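Local coordinates for N-acylhomoserine lactone dependent regulatory protein (Burkholderia cenocepacia, PDB 5L10) that probably regulates transcription by binding DNA in response to N-acylhomoserine lactone signals, and is represented here by its N-terminal autoinducer-binding domain, at residues D11-L16 with S157-A162; P28-A33 with R39-G44; L6-D11 with A33-F38; D55-G60 with P166-P171. All blocks are in the same frame, centred on the assembly; numbering follows the deposited sequence.

Contact 1 of 4, residues D11-L16 with S157-A162; sequences DCFDAL and SHAAHA
The Phe13 ring presents its edge to His158, with CE1 4.1 Å from His158 ND1 and ND1 lying near the plane of the phenyl ring. The two side chains cross at about a right angle, and the imidazole has Ala162 CB over one face, 4.0 Å above its plane and offset toward the rim. Ala159 meets the far end of the phenyl ring at a slant: its CB is 3.6 Å from Phe13 CZ. These residues join helix 3-16 to the long helix 143-169 on the helical side of the autoinducer-binding domain, an alpha-beta sandwich of the LuxR family. The segment axes run nearly parallel, 9° apart, but at 11.3 Å they are widely spaced, and the nearest CA pair, Phe13 and Ala159, is still 7.5 Å apart. The gap is bridged mainly by side chains from helix 3-16. Phe13 has CG anti to its carbonyl carbon (chi1 -84°), which carries the ring across toward Ala159, whose methyl is the main surface this helix offers, with His158 beside it. The second subunit closes in on the same place: its Ala154 packs on both Phe13 and His158, and its His120 ring meets that of His158, so this buried contact also borders the dimer interface. One turn after Phe13, Leu16 points toward the same small residue, and its CD1 reaches Ala159 CB at 3.6 Å.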
loop_
_atom_site.group_PDB
_atom_site.type_symbol
_atom_site.label_atom_id
_atom_site.label_comp_id
_atom_site.label_asym_id
_atom_site.label_seq_id
_atom_site.Cartn_x
_atom_site.Cartn_y
_atom_site.Cartn_z
ATOM N N ASP A 11 -2.656 -12.619 -11.713
ATOM C CA ASP A 11 -3.508 -12.224 -12.834
ATOM C C ASP A 11 -4.063 -10.819 -12.644
ATOM O O ASP A 11 -4.271 -10.097 -13.626
ATOM C CB ASP A 11 -4.660 -13.216 -13.025
ATOM C CG ASP A 11 -4.189 -14.596 -13.446
ATOM O OD1 ASP A 11 -4.844 -15.218 -14.310
ATOM O OD2 ASP A 11 -3.172 -15.070 -12.904
ATOM N N CYS A 12 -4.305 -10.421 -11.394
ATOM C CA CYS A 12 -4.804 -9.079 -11.116
ATOM C C CYS A 12 -3.782 -8.025 -11.517
ATOM O O CYS A 12 -4.114 -7.055 -12.209
ATOM C CB CYS A 12 -5.155 -8.951 -9.632
ATOM S SG CYS A 12 -5.881 -7.358 -9.159
ATOM N N PHE A 13 -2.528 -8.201 -11.097
ATOM C CA PHE A 13 -1.527 -7.169 -11.334
ATOM C C PHE A 13 -1.147 -7.066 -12.804
ATOM O O PHE A 13 -0.818 -5.974 -13.278
ATOM C CB PHE A 13 -0.298 -7.424 -10.466
ATOM C CG PHE A 13 -0.433 -6.879 -9.079
ATOM C CD1 PHE A 13 0.098 -5.641 -8.751
ATOM C CD2 PHE A 13 -1.132 -7.579 -8.113
ATOM C CE1 PHE A 13 -0.044 -5.127 -7.475
ATOM C CE2 PHE A 13 -1.277 -7.070 -6.842
ATOM C CZ PHE A 13 -0.731 -5.844 -6.521
ATOM N N ASP A 14 -1.192 -8.173 -13.544
ATOM C CA ASP A 14 -0.953 -8.078 -14.977
ATOM C C ASP A 14 -2.073 -7.310 -15.665
ATOM O O ASP A 14 -1.815 -6.498 -16.561
ATOM C CB ASP A 14 -0.791 -9.471 -15.581
ATOM C CG ASP A 14 0.664 -9.889 -15.690
ATOM O OD1 ASP A 14 1.490 -9.403 -14.887
ATOM O OD2 ASP A 14 0.984 -10.700 -16.586
ATOM N N ALA A 15 -3.322 -7.539 -15.251
ATOM C CA ALA A 15 -4.431 -6.771 -15.803
ATOM C C ALA A 15 -4.312 -5.293 -15.454
ATOM O O ALA A 15 -4.715 -4.433 -16.243
ATOM C CB ALA A 15 -5.762 -7.331 -15.302
ATOM N N LEU A 16 -3.748 -4.979 -14.285
ATOM C CA LEU A 16 -3.603 -3.588 -13.880
ATOM C C LEU A 16 -2.519 -2.864 -14.663
ATOM O O LEU A 16 -2.489 -1.630 -14.653
ATOM C CB LEU A 16 -3.312 -3.504 -12.380
ATOM C CG LEU A 16 -4.461 -3.927 -11.460
ATOM C CD1 LEU A 16 -4.071 -3.777 -10.005
ATOM C CD2 LEU A 16 -5.715 -3.126 -11.764
ATOM N N SER A 157 -4.733 -4.080 -1.514
ATOM C CA SER A 157 -4.819 -2.730 -0.974
ATOM C C SER A 157 -3.800 -1.811 -1.634
ATOM O O SER A 157 -4.117 -0.676 -2.006
ATOM C CB SER A 157 -4.617 -2.772 0.536
ATOM O OG SER A 157 -4.644 -1.469 1.066
ATOM N N HIS A 158 -2.560 -2.284 -1.777
ATOM C CA HIS A 158 -1.562 -1.525 -2.521
ATOM C C HIS A 158 -2.013 -1.300 -3.957
ATOM O O HIS A 158 -1.814 -0.216 -4.516
ATOM C CB HIS A 158 -0.216 -2.254 -2.488
ATOM C CG HIS A 158 0.775 -1.753 -3.494
ATOM N ND1 HIS A 158 0.729 -2.105 -4.827
ATOM C CD2 HIS A 158 1.849 -0.939 -3.360
ATOM C CE1 HIS A 158 1.725 -1.523 -5.472
ATOM N NE2 HIS A 158 2.420 -0.809 -4.605
ATOM N N ALA A 159 -2.630 -2.313 -4.565
ATOM C CA ALA A 159 -3.055 -2.198 -5.957
ATOM C C ALA A 159 -4.143 -1.146 -6.119
ATOM O O ALA A 159 -4.138 -0.385 -7.093
ATOM C CB ALA A 159 -3.542 -3.553 -6.468
ATOM N N ALA A 160 -5.091 -1.095 -5.182
ATOM C CA ALA A 160 -6.161 -0.109 -5.277
ATOM C C ALA A 160 -5.612 1.303 -5.138
ATOM O O ALA A 160 -5.999 2.208 -5.887
ATOM C CB ALA A 160 -7.224 -0.382 -4.213
ATOM N N HIS A 161 -4.693 1.502 -4.196
ATOM C CA HIS A 161 -4.159 2.834 -3.958
ATOM C C HIS A 161 -3.213 3.268 -5.069
ATOM O O HIS A 161 -3.096 4.467 -5.346
ATOM C CB HIS A 161 -3.461 2.865 -2.601
ATOM C CG HIS A 161 -4.369 2.535 -1.457
ATOM N ND1 HIS A 161 -5.697 2.906 -1.434
ATOM C CD2 HIS A 161 -4.147 1.858 -0.306
ATOM C CE1 HIS A 161 -6.250 2.479 -0.312
ATOM N NE2 HIS A 161 -5.332 1.839 0.389
ATOM N N ALA A 162 -2.547 2.318 -5.723
ATOM C CA ALA A 162 -1.564 2.656 -6.744
ATOM C C ALA A 162 -2.152 2.705 -8.147
ATOM O O ALA A 162 -1.663 3.471 -8.986
ATOM C CB ALA A 162 -0.404 1.657 -6.716
#

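Contact 2 of 4, residues P28-A33 with R39-G44; sequences PIAAAA and RYCVYG
Ala30 and Cys41 bring the two backbones to a CA-CA distance of 5.5 Å, where the axes of helix 28-33 and strand 40-44 approach to 8.0 Å and run at 143° to each other, in roughly opposite senses. Such closeness depends on small residues. Cys41 is the one strand residue that faces the helix with its side chain, and three helix residues meet it. Its CB lies 4.1 Å from Ala30 CB and 4.2 Å from Ala33 CB, which lie about one turn apart on the helix. With SG anti to the backbone N (chi1 171°), the sulfur is turned along the helix toward its earlier residues; it lies 3.9 Å from Ala30 CA and 4.2 Å from Ile29 CG2. All of these touches are apolar and buried, and Leu132 and Leu134 of the neighbouring strand 129-136 also pack against Cys41. At the start of the strand, Arg39 and Tyr40 both face Val135 and form a classic beta bulge, with Arg39 CG over the centre of the Tyr40 ring. A helix followed by a short turn and laid back over the sheet strand it leads into fits the alpha-beta sandwich of LuxR-type autoinducer-binding domains.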
loop_
_atom_site.group_PDB
_atom_site.type_symbol
_atom_site.label_atom_id
_atom_site.label_comp_id
_atom_site.label_asym_id
_atom_site.label_seq_id
_atom_site.Cartn_x
_atom_site.Cartn_y
_atom_site.Cartn_z
ATOM N N PRO A 28 -10.388 -5.818 -12.352
ATOM C CA PRO A 28 -9.350 -6.734 -11.841
ATOM C C PRO A 28 -9.323 -6.827 -10.327
ATOM O O PRO A 28 -9.196 -7.931 -9.781
ATOM C CB PRO A 28 -8.048 -6.136 -12.391
ATOM C CG PRO A 28 -8.455 -5.418 -13.600
ATOM C CD PRO A 28 -9.800 -4.833 -13.282
ATOM N N ILE A 29 -9.442 -5.697 -9.627
ATOM C CA ILE A 29 -9.385 -5.722 -8.170
ATOM C C ILE A 29 -10.623 -6.402 -7.599
ATOM O O ILE A 29 -10.540 -7.161 -6.626
ATOM C CB ILE A 29 -9.213 -4.295 -7.617
ATOM C CG1 ILE A 29 -7.938 -3.656 -8.178
ATOM C CG2 ILE A 29 -9.174 -4.312 -6.101
ATOM C CD1 ILE A 29 -7.770 -2.200 -7.804
ATOM N N ALA A 30 -11.789 -6.151 -8.197
ATOM C CA ALA A 30 -13.013 -6.790 -7.724
ATOM C C ALA A 30 -13.003 -8.288 -8.010
ATOM O O ALA A 30 -13.475 -9.085 -7.190
ATOM C CB ALA A 30 -14.232 -6.125 -8.360
ATOM N N ALA A 31 -12.468 -8.692 -9.166
ATOM C CA ALA A 31 -12.384 -10.115 -9.476
ATOM C C ALA A 31 -11.440 -10.834 -8.520
ATOM O O ALA A 31 -11.710 -11.971 -8.111
ATOM C CB ALA A 31 -11.945 -10.313 -10.927
ATOM N N ALA A 32 -10.334 -10.188 -8.142
ATOM C CA ALA A 32 -9.419 -10.801 -7.185
ATOM C C ALA A 32 -10.058 -10.912 -5.805
ATOM O O ALA A 32 -9.964 -11.959 -5.152
ATOM C CB ALA A 32 -8.116 -10.004 -7.115
ATOM N N ALA A 33 -10.714 -9.841 -5.349
ATOM C CA ALA A 33 -11.391 -9.888 -4.057
ATOM C C ALA A 33 -12.459 -10.976 -4.033
ATOM O O ALA A 33 -12.597 -11.700 -3.039
ATOM C CB ALA A 33 -12.000 -8.524 -3.737
ATOM N N ARG A 39 -17.575 -11.066 -1.497
ATOM C CA ARG A 39 -18.599 -10.842 -2.512
ATOM C C ARG A 39 -18.593 -9.400 -2.999
ATOM O O ARG A 39 -18.833 -9.135 -4.183
ATOM C CB ARG A 39 -19.975 -11.207 -1.960
ATOM C CG ARG A 39 -21.110 -10.616 -2.763
ATOM C CD ARG A 39 -22.388 -11.373 -2.574
ATOM N NE ARG A 39 -23.463 -10.776 -3.353
ATOM C CZ ARG A 39 -24.591 -11.402 -3.660
ATOM N NH1 ARG A 39 -24.782 -12.651 -3.259
ATOM N NH2 ARG A 39 -25.523 -10.785 -4.374
ATOM N N TYR A 40 -18.310 -8.457 -2.106
ATOM C CA TYR A 40 -18.415 -7.038 -2.408
ATOM C C TYR A 40 -17.062 -6.352 -2.285
ATOM O O TYR A 40 -16.297 -6.615 -1.350
ATOM C CB TYR A 40 -19.415 -6.372 -1.484
ATOM C CG TYR A 40 -20.830 -6.871 -1.650
ATOM C CD1 TYR A 40 -21.568 -6.552 -2.781
ATOM C CD2 TYR A 40 -21.441 -7.637 -0.661
ATOM C CE1 TYR A 40 -22.870 -6.992 -2.932
ATOM C CE2 TYR A 40 -22.745 -8.072 -0.799
ATOM C CZ TYR A 40 -23.451 -7.748 -1.938
ATOM O OH TYR A 40 -24.746 -8.185 -2.088
ATOM N N CYS A 41 -16.784 -5.460 -3.231
ATOM C CA CYS A 41 -15.530 -4.718 -3.284
ATOM C C CYS A 41 -15.852 -3.265 -3.591
ATOM O O CYS A 41 -16.384 -2.960 -4.662
ATOM C CB CYS A 41 -14.593 -5.303 -4.343
ATOM S SG CYS A 41 -13.140 -4.300 -4.664
ATOM N N VAL A 42 -15.539 -2.374 -2.656
ATOM C CA VAL A 42 -15.913 -0.969 -2.746
ATOM C C VAL A 42 -14.669 -0.119 -2.541
ATOM O O VAL A 42 -13.836 -0.425 -1.680
ATOM C CB VAL A 42 -16.987 -0.604 -1.699
ATOM C CG1 VAL A 42 -17.501 0.810 -1.922
ATOM C CG2 VAL A 42 -18.126 -1.606 -1.725
ATOM N N TYR A 43 -14.545 0.952 -3.325
ATOM C CA TYR A 43 -13.460 1.908 -3.150
ATOM C C TYR A 43 -14.031 3.310 -3.019
ATOM O O TYR A 43 -14.896 3.708 -3.806
ATOM C CB TYR A 43 -12.457 1.866 -4.306
ATOM C CG TYR A 43 -11.141 2.501 -3.927
ATOM C CD1 TYR A 43 -10.207 1.799 -3.177
ATOM C CD2 TYR A 43 -10.843 3.810 -4.287
ATOM C CE1 TYR A 43 -9.006 2.374 -2.810
ATOM C CE2 TYR A 43 -9.642 4.396 -3.923
ATOM C CZ TYR A 43 -8.727 3.670 -3.186
ATOM O OH TYR A 43 -7.530 4.235 -2.816
ATOM N N GLY A 44 -13.542 4.052 -2.031
ATOM C CA GLY A 44 -13.988 5.414 -1.827
ATOM C C GLY A 44 -12.853 6.418 -1.794
ATOM O O GLY A 44 -11.875 6.238 -1.062
#

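Contact 3 of 4, residues L6-D11 with A33-F38; sequences LTILHD and AAALGF
Apolar contact between Ile8 and the end of helix 22-35 accounts for all the close touches here. Both branches of Ile8 press on the Ala35 methyl from the same side: CD1 comes to 3.5 Å from Ala35 CB, and CG2 to 3.8 Å from the same carbon. The longer branch starts anti to the carbonyl carbon (chi1 -67°) and then extends, which sets CD1 against the methyl and within 4.3 Å of Leu36 CD2. The CA atoms of Ile8 and Ala35 are 7.0 Å apart, a spacing spanned by one isoleucine and one methyl group. Leu36 stretches back toward helix 3-16 and also touches Leu156 of helix 143-169, against which Leu9 packs as well; the three helices therefore share one apolar seam that grows more exposed toward Ala35.

Backbone hydrogen bonds of the 33-38 segment fix where that helix stops. Phe38 N donates to Ala33 O at 2.9 Å and Gly37 N to Ala34 O at 2.9 Å, while Gly37 takes a positive phi of 104°. This is a Schellman motif, closing helix 22-35 shortly before the chain enters strand 40-46.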
loop_
_atom_site.group_PDB
_atom_site.type_symbol
_atom_site.label_atom_id
_atom_site.label_comp_id
_atom_site.label_asym_id
_atom_site.label_seq_id
_atom_site.Cartn_x
_atom_site.Cartn_y
_atom_site.Cartn_z
ATOM N N LEU A 6 -2.010 -16.875 -4.766
ATOM C CA LEU A 6 -0.950 -16.096 -5.396
ATOM C C LEU A 6 -1.169 -15.962 -6.897
ATOM O O LEU A 6 -0.812 -14.935 -7.486
ATOM C CB LEU A 6 0.411 -16.727 -5.106
ATOM C CG LEU A 6 1.606 -15.952 -5.661
ATOM C CD1 LEU A 6 1.601 -14.511 -5.158
ATOM C CD2 LEU A 6 2.901 -16.648 -5.301
ATOM N N THR A 7 -1.753 -16.981 -7.530
ATOM C CA THR A 7 -2.147 -16.852 -8.928
ATOM C C THR A 7 -3.230 -15.793 -9.093
ATOM O O THR A 7 -3.226 -15.036 -10.071
ATOM C CB THR A 7 -2.626 -18.205 -9.457
ATOM O OG1 THR A 7 -1.560 -19.159 -9.360
ATOM C CG2 THR A 7 -3.080 -18.095 -10.910
ATOM N N ILE A 8 -4.161 -15.721 -8.138
ATOM C CA ILE A 8 -5.217 -14.712 -8.184
ATOM C C ILE A 8 -4.611 -13.319 -8.277
ATOM O O ILE A 8 -5.027 -12.490 -9.095
ATOM C CB ILE A 8 -6.136 -14.844 -6.955
ATOM C CG1 ILE A 8 -6.916 -16.158 -7.005
ATOM C CG2 ILE A 8 -7.086 -13.662 -6.863
ATOM C CD1 ILE A 8 -7.556 -16.536 -5.687
ATOM N N LEU A 9 -3.605 -13.046 -7.446
ATOM C CA LEU A 9 -2.992 -11.724 -7.442
ATOM C C LEU A 9 -2.103 -11.513 -8.659
ATOM O O LEU A 9 -2.020 -10.393 -9.177
ATOM C CB LEU A 9 -2.200 -11.525 -6.156
ATOM C CG LEU A 9 -3.048 -11.641 -4.894
ATOM C CD1 LEU A 9 -2.155 -11.771 -3.677
ATOM C CD2 LEU A 9 -3.948 -10.435 -4.770
ATOM N N HIS A 10 -1.439 -12.569 -9.132
ATOM C CA HIS A 10 -0.632 -12.445 -10.341
ATOM C C HIS A 10 -1.488 -11.993 -11.520
ATOM O O HIS A 10 -1.117 -11.064 -12.246
ATOM C CB HIS A 10 0.077 -13.766 -10.646
ATOM C CG HIS A 10 1.052 -13.681 -11.782
ATOM N ND1 HIS A 10 2.409 -13.518 -11.593
ATOM C CD2 HIS A 10 0.865 -13.742 -13.122
ATOM C CE1 HIS A 10 3.014 -13.480 -12.768
ATOM N NE2 HIS A 10 2.100 -13.613 -13.711
ATOM N N ASP A 11 -2.656 -12.619 -11.713
ATOM C CA ASP A 11 -3.508 -12.224 -12.834
ATOM C C ASP A 11 -4.063 -10.819 -12.644
ATOM O O ASP A 11 -4.271 -10.097 -13.626
ATOM C CB ASP A 11 -4.660 -13.216 -13.025
ATOM C CG ASP A 11 -4.189 -14.596 -13.446
ATOM O OD1 ASP A 11 -4.844 -15.218 -14.310
ATOM O OD2 ASP A 11 -3.172 -15.070 -12.904
ATOM N N ALA A 33 -10.714 -9.841 -5.349
ATOM C CA ALA A 33 -11.391 -9.888 -4.057
ATOM C C ALA A 33 -12.459 -10.976 -4.033
ATOM O O ALA A 33 -12.597 -11.700 -3.039
ATOM C CB ALA A 33 -12.000 -8.524 -3.737
ATOM N N ALA A 34 -13.223 -11.110 -5.123
ATOM C CA ALA A 34 -14.221 -12.171 -5.196
ATOM C C ALA A 34 -13.573 -13.543 -5.077
ATOM O O ALA A 34 -14.075 -14.416 -4.360
ATOM C CB ALA A 34 -15.010 -12.066 -6.500
ATOM N N ALA A 35 -12.445 -13.746 -5.762
ATOM C CA ALA A 35 -11.749 -15.026 -5.687
ATOM C C ALA A 35 -11.234 -15.308 -4.282
ATOM O O ALA A 35 -11.068 -16.474 -3.908
ATOM C CB ALA A 35 -10.599 -15.056 -6.691
ATOM N N LEU A 36 -10.974 -14.265 -3.498
ATOM C CA LEU A 36 -10.550 -14.424 -2.114
ATOM C C LEU A 36 -11.718 -14.621 -1.158
ATOM O O LEU A 36 -11.490 -14.761 0.049
ATOM C CB LEU A 36 -9.728 -13.209 -1.672
ATOM C CG LEU A 36 -8.394 -12.991 -2.387
ATOM C CD1 LEU A 36 -7.739 -11.700 -1.926
ATOM C CD2 LEU A 36 -7.474 -14.176 -2.146
ATOM N N GLY A 37 -12.954 -14.626 -1.657
ATOM C CA GLY A 37 -14.121 -14.857 -0.831
ATOM C C GLY A 37 -14.946 -13.632 -0.499
ATOM O O GLY A 37 -15.946 -13.760 0.217
ATOM N N PHE A 38 -14.566 -12.453 -0.986
ATOM C CA PHE A 38 -15.287 -11.218 -0.689
ATOM C C PHE A 38 -16.283 -10.951 -1.810
ATOM O O PHE A 38 -15.888 -10.634 -2.937
ATOM C CB PHE A 38 -14.322 -10.045 -0.533
ATOM C CG PHE A 38 -13.339 -10.217 0.582
ATOM C CD1 PHE A 38 -13.716 -9.989 1.895
ATOM C CD2 PHE A 38 -12.034 -10.603 0.319
ATOM C CE1 PHE A 38 -12.812 -10.144 2.926
ATOM C CE2 PHE A 38 -11.125 -10.761 1.345
ATOM C CZ PHE A 38 -11.513 -10.532 2.650
#

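Contact 4 of 4, residues D55-G60 with P166-P171; sequences DMQIVG and PRLADP
Leu168, with 77 Å² buried, is the centre of this contact, pointing from the last turn of helix 143-169 toward two residues of strand 56-60. Gln57 contributes 45 Å² and Val59 30 Å², and both direct their side chains to the helix, as residues two apart on a strand can. Val59 and Leu168 reach for each other tip to tip, with Val59 CG1 4.1 Å from Leu168 CD2. Gln57 comes at a slant instead: CG is anti to the backbone N (chi1 170°) and the chain is extended beyond it, so that the terminal amide lies across the leucine. Its OE1 is 4.1 Å from Leu168 CD2, and its NE2 is 3.9 Å from Leu168 CB. The same NE2 stands 3.8 Å from Leu168 O, too far for a hydrogen bond, so across this contact the glutamine acts through van der Waals contact. The nearest CA atoms, those of Gln57 and Leu168, remain 8.4 Å apart, consistent with a loose surface contact bridged mainly by side chains. Strand 56-60 is the outermost strand on its side of the chain's sheet, paired with strand 40-46, and Leu168 also packs on Tyr43 of that inner strand. Close by, Ala169 O accepts a hydrogen bond from Arg47 NH2, so the C-terminal end of helix 143-169 is tied to the chain just beyond strand 40-46.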
loop_
_atom_site.group_PDB
_atom_site.type_symbol
_atom_site.label_atom_id
_atom_site.label_comp_id
_atom_site.label_asym_id
_atom_site.label_seq_id
_atom_site.Cartn_x
_atom_site.Cartn_y
_atom_site.Cartn_z
ATOM N N ASP A 55 -16.366 15.355 0.346
ATOM C CA ASP A 55 -17.020 14.668 -0.759
ATOM C C ASP A 55 -16.449 13.265 -0.905
ATOM O O ASP A 55 -15.227 13.085 -0.961
ATOM C CB ASP A 55 -16.856 15.442 -2.070
ATOM C CG ASP A 55 -17.429 14.695 -3.268
ATOM O OD1 ASP A 55 -18.669 14.693 -3.438
ATOM O OD2 ASP A 55 -16.638 14.116 -4.046
HETATM N N MSE A 56 -17.337 12.282 -0.977
HETATM C CA MSE A 56 -16.948 10.887 -1.083
HETATM C C MSE A 56 -17.343 10.322 -2.438
HETATM O O MSE A 56 -18.529 10.155 -2.728
HETATM C CB MSE A 56 -17.599 10.075 0.037
HETATM C CG MSE A 56 -17.292 8.591 0.009
HETATM SE SE MSE A 56 -15.570 8.150 0.796
HETATM C CE MSE A 56 -15.909 8.690 2.639
ATOM N N GLN A 57 -16.344 10.041 -3.270
ATOM C CA GLN A 57 -16.560 9.353 -4.534
ATOM C C GLN A 57 -16.469 7.851 -4.300
ATOM O O GLN A 57 -15.484 7.365 -3.738
ATOM C CB GLN A 57 -15.534 9.796 -5.576
ATOM C CG GLN A 57 -15.558 8.955 -6.835
ATOM C CD GLN A 57 -14.785 9.583 -7.974
ATOM O OE1 GLN A 57 -15.237 9.574 -9.115
ATOM N NE2 GLN A 57 -13.613 10.127 -7.672
ATOM N N ILE A 58 -17.496 7.120 -4.724
ATOM C CA ILE A 58 -17.626 5.701 -4.407
ATOM C C ILE A 58 -17.779 4.912 -5.697
ATOM O O ILE A 58 -18.686 5.183 -6.492
ATOM C CB ILE A 58 -18.819 5.427 -3.477
ATOM C CG1 ILE A 58 -18.647 6.174 -2.156
ATOM C CG2 ILE A 58 -18.970 3.932 -3.243
ATOM C CD1 ILE A 58 -19.849 6.087 -1.233
ATOM N N VAL A 59 -16.901 3.933 -5.899
ATOM C CA VAL A 59 -17.062 2.926 -6.939
ATOM C C VAL A 59 -17.047 1.558 -6.272
ATOM O O VAL A 59 -16.376 1.352 -5.254
ATOM C CB VAL A 59 -15.971 3.022 -8.032
ATOM C CG1 VAL A 59 -16.012 4.383 -8.701
ATOM C CG2 VAL A 59 -14.596 2.759 -7.448
ATOM N N GLY A 60 -17.804 0.627 -6.836
ATOM C CA GLY A 60 -17.834 -0.718 -6.295
ATOM C C GLY A 60 -18.985 -1.518 -6.858
ATOM O O GLY A 60 -19.850 -1.003 -7.572
ATOM N N PRO A 166 -5.354 6.947 -8.053
ATOM C CA PRO A 166 -4.822 8.035 -8.891
ATOM C C PRO A 166 -5.602 8.251 -10.171
ATOM O O PRO A 166 -5.571 9.363 -10.713
ATOM C CB PRO A 166 -3.388 7.581 -9.189
ATOM C CG PRO A 166 -3.448 6.113 -9.093
ATOM C CD PRO A 166 -4.386 5.838 -7.963
ATOM N N ARG A 167 -6.285 7.228 -10.680
ATOM C CA ARG A 167 -7.087 7.361 -11.886
ATOM C C ARG A 167 -8.528 7.749 -11.589
ATOM O O ARG A 167 -9.285 8.033 -12.523
ATOM C CB ARG A 167 -7.030 6.059 -12.688
ATOM C CG ARG A 167 -5.605 5.556 -12.844
ATOM C CD ARG A 167 -5.381 4.831 -14.150
ATOM N NE ARG A 167 -3.973 4.474 -14.318
ATOM C CZ ARG A 167 -3.422 3.368 -13.828
ATOM N NH1 ARG A 167 -2.135 3.121 -14.030
ATOM N NH2 ARG A 167 -4.156 2.508 -13.136
ATOM N N LEU A 168 -8.916 7.762 -10.316
ATOM C CA LEU A 168 -10.132 8.431 -9.881
ATOM C C LEU A 168 -9.878 9.902 -9.579
ATOM O O LEU A 168 -10.679 10.764 -9.960
ATOM C CB LEU A 168 -10.702 7.741 -8.640
ATOM C CG LEU A 168 -11.311 6.355 -8.842
ATOM C CD1 LEU A 168 -11.562 5.694 -7.502
ATOM C CD2 LEU A 168 -12.600 6.463 -9.633
ATOM N N ALA A 169 -8.766 10.204 -8.910
ATOM C CA ALA A 169 -8.462 11.588 -8.562
ATOM C C ALA A 169 -8.148 12.413 -9.804
ATOM O O ALA A 169 -8.639 13.539 -9.954
ATOM C CB ALA A 169 -7.294 11.635 -7.576
ATOM N N ASP A 170 -7.331 11.869 -10.706
ATOM C CA ASP A 170 -6.882 12.576 -11.908
ATOM C C ASP A 170 -7.065 11.673 -13.120
ATOM O O ASP A 170 -6.132 10.967 -13.527
ATOM C CB ASP A 170 -5.421 13.007 -11.779
ATOM C CG ASP A 170 -5.211 14.056 -10.703
ATOM O OD1 ASP A 170 -5.482 13.763 -9.520
ATOM O OD2 ASP A 170 -4.764 15.173 -11.041
ATOM N N PRO A 171 -8.253 11.665 -13.723
ATOM C CA PRO A 171 -8.448 10.862 -14.936
ATOM C C PRO A 171 -7.589 11.379 -16.078
ATOM O O PRO A 171 -7.307 12.575 -16.179
ATOM C CB PRO A 171 -9.942 11.031 -15.243
ATOM C CG PRO A 171 -10.557 11.516 -13.972
ATOM C CD PRO A 171 -9.498 12.314 -13.281
#

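Contacts 1 and 3 share helix 3-16, with centres 11 Å apart; contacts 2 and 3 share helix 22-35, and contacts 1 and 4 share helix 143-169. Together they join three helices to one another and to the antiparallel sheet, which contacts 2 and 4 reach at the neighbouring strands 40-46 and 56-60. Tyr43 links these layers: its OH lies 2.7 Å from His161 ND1, and its N lies 2.7 Å from Val59 O. Along the chain, contact 2 nests inside the loop closed by contact 1, while contacts 3 and 4 come in series, with centres 22 Å apart. Contacts 1, 3 and 4 also touch the second subunit, placing helices 3-16 and 143-169 at the dimer interface.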